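Local coordinates for vacuolar protein sorting-associated protein 29 (Entamoeba histolytica, PDB 5XCJ) that binds zinc ions in a metallophosphatase-fold scaffold and probably serves protein transport as the Vps29 subunit of retromer, at residues L4-F9 and V34-N39. The protein carries 1 engineered substitution. Numbering follows the deposited sequence.
Sequences LVIGDF and VLCTGN
Leu35 N gives Leu4 O the shortest of four backbone hydrogen bonds between 4-9 and 34-39, 2.8 Å and nearly linear, and Ile6 N returns one to Leu35 O; these two join the parallel strands. Thr37, just past the strand end, continues the parallel pattern, its N reaching Ile6 O at 3.0 Å and lying in the carbonyl plane. Farther into the loops the pairing goes on, where Asp8 N donates to Gly38 O.

Apolar contacts line one face of the sheet. Leu4 and Val34 lie side by side, CD2 against CG2 at 3.9 Å, on the face covered by helix 43-52, which Leu4, Ile6, Phe9 and Val34 all touch. Cys36 joins this row: with SG anti to its backbone N (chi1 -178°), the sulfur comes within 3.7 Å of Phe9 CE2, in the ring plane and at its edge. The same sulfur accepts a hydrogen bond from Gly38 N, 3.5 Å long, that spans the turn after the strand. Val5 and Leu35 point to the other face, where both meet Ile112.

Helix 20-28 connects strand 2-6 to strand 33-36 in a beta-alpha-beta unit, and, as is usual in the metallophosphatase fold, the loops at the C-terminal ends of the strands carry metal ligands. Asp8 belongs to both zinc sites and shares one of them with Asn39 and with Ala62, an engineered substitution; neither ion is bound here.

Polar side chains meet at this end. Asn39 ND2 makes a weak, bent bond of 3.2 Å to Asp8 OD1, the amide and carboxylate planes 52° apart; His86 also holds OD1, while Phe63 N fixes Asn39 OD1. Asp8 OD2 takes a hydrogen bond from His115 N, and a water 2.7 Å from OD2 links it to Thr37 OG1. That hydroxyl sits close against the Gly7 backbone, its OG1 3.1 Å from Gly7 CA, in the direction a side chain would take from that carbon.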
loop_
_atom_site.group_PDB
_atom_site.type_symbol
_atom_site.label_atom_id
_atom_site.label_comp_id
_atom_site.label_asym_id
_atom_site.label_seq_id
_atom_site.Cartn_x
_atom_site.Cartn_y
_atom_site.Cartn_z
ATOM N N LEU A 4 -6.712 1.250 5.089
ATOM C CA LEU A 4 -6.224 2.046 3.983
ATOM C C LEU A 4 -4.826 1.537 3.649
ATOM O O LEU A 4 -3.966 1.505 4.515
ATOM C CB LEU A 4 -6.166 3.527 4.373
ATOM C CG LEU A 4 -5.411 4.497 3.465
ATOM C CD1 LEU A 4 -6.051 4.631 2.092
ATOM C CD2 LEU A 4 -5.250 5.858 4.121
ATOM N N VAL A 5 -4.623 1.102 2.411
ATOM C CA VAL A 5 -3.314 0.628 1.974
ATOM C C VAL A 5 -2.754 1.696 1.039
ATOM O O VAL A 5 -3.282 1.938 -0.037
ATOM C CB VAL A 5 -3.406 -0.738 1.272
ATOM C CG1 VAL A 5 -2.024 -1.256 0.908
ATOM C CG2 VAL A 5 -4.139 -1.732 2.156
ATOM N N ILE A 6 -1.675 2.332 1.474
ATOM C CA ILE A 6 -1.057 3.433 0.739
ATOM C C ILE A 6 0.468 3.428 0.877
ATOM O O ILE A 6 1.000 2.769 1.759
ATOM C CB ILE A 6 -1.632 4.769 1.259
ATOM C CG1 ILE A 6 -1.543 5.888 0.219
ATOM C CG2 ILE A 6 -0.976 5.142 2.572
ATOM C CD1 ILE A 6 -2.325 7.126 0.593
ATOM N N GLY A 7 1.152 4.157 -0.002
ATOM C CA GLY A 7 2.601 4.238 0.033
ATOM C C GLY A 7 3.274 4.846 -1.187
ATOM O O GLY A 7 2.615 5.362 -2.084
ATOM N N ASP A 8 4.602 4.766 -1.202
ATOM C CA ASP A 8 5.421 5.276 -2.302
ATOM C C ASP A 8 5.158 6.744 -2.617
ATOM O O ASP A 8 4.991 7.129 -3.763
ATOM C CB ASP A 8 5.290 4.400 -3.542
ATOM C CG ASP A 8 6.121 3.142 -3.446
ATOM O OD1 ASP A 8 7.217 3.221 -2.874
ATOM O OD2 ASP A 8 5.671 2.087 -3.923
ATOM N N PHE A 9 5.070 7.542 -1.562
ATOM C CA PHE A 9 4.822 8.972 -1.679
ATOM C C PHE A 9 5.911 9.806 -2.344
ATOM O O PHE A 9 5.622 10.701 -3.128
ATOM C CB PHE A 9 4.568 9.577 -0.297
ATOM C CG PHE A 9 3.351 9.046 0.391
ATOM C CD1 PHE A 9 2.099 9.545 0.088
ATOM C CD2 PHE A 9 3.461 8.056 1.348
ATOM C CE1 PHE A 9 0.980 9.065 0.728
ATOM C CE2 PHE A 9 2.344 7.566 1.989
ATOM C CZ PHE A 9 1.102 8.074 1.677
ATOM N N VAL A 34 -4.213 1.862 8.962
ATOM C CA VAL A 34 -3.475 2.320 7.806
ATOM C C VAL A 34 -2.217 1.464 7.650
ATOM O O VAL A 34 -1.446 1.319 8.592
ATOM C CB VAL A 34 -3.050 3.795 7.948
ATOM C CG1 VAL A 34 -1.928 4.124 6.985
ATOM C CG2 VAL A 34 -4.233 4.729 7.744
ATOM N N LEU A 35 -2.045 0.864 6.480
ATOM C CA LEU A 35 -0.858 0.071 6.199
ATOM C C LEU A 35 -0.102 0.823 5.113
ATOM O O LEU A 35 -0.549 0.900 3.976
ATOM C CB LEU A 35 -1.237 -1.337 5.744
ATOM C CG LEU A 35 -2.107 -2.100 6.746
ATOM C CD1 LEU A 35 -2.283 -3.554 6.342
ATOM C CD2 LEU A 35 -1.564 -1.977 8.160
ATOM N N CYS A 36 1.048 1.365 5.475
ATOM C CA CYS A 36 1.843 2.149 4.552
ATOM C C CYS A 36 3.122 1.428 4.160
ATOM O O CYS A 36 3.891 0.996 5.012
ATOM C CB CYS A 36 2.166 3.506 5.171
ATOM S SG CYS A 36 3.111 4.609 4.104
ATOM N N THR A 37 3.364 1.357 2.858
ATOM C CA THR A 37 4.541 0.690 2.306
ATOM C C THR A 37 5.870 1.431 2.475
ATOM O O THR A 37 6.923 0.865 2.211
ATOM C CB THR A 37 4.349 0.293 0.834
ATOM O OG1 THR A 37 3.994 1.441 0.063
ATOM C CG2 THR A 37 3.270 -0.772 0.710
ATOM N N GLY A 38 5.832 2.678 2.927
ATOM C CA GLY A 38 7.066 3.435 3.083
ATOM C C GLY A 38 7.259 4.530 2.050
ATOM O O GLY A 38 6.320 4.895 1.355
ATOM N N ASN A 39 8.498 5.012 1.941
ATOM C CA ASN A 39 8.846 6.087 1.031
ATOM C C ASN A 39 8.022 7.359 1.272
ATOM O O ASN A 39 7.384 7.888 0.372
ATOM C CB ASN A 39 8.791 5.632 -0.427
ATOM C CG ASN A 39 10.060 4.915 -0.853
ATOM O OD1 ASN A 39 10.985 4.764 -0.064
ATOM N ND2 ASN A 39 10.102 4.470 -2.096
HETATM O O HOH W 1 3.254 1.297 -2.994
#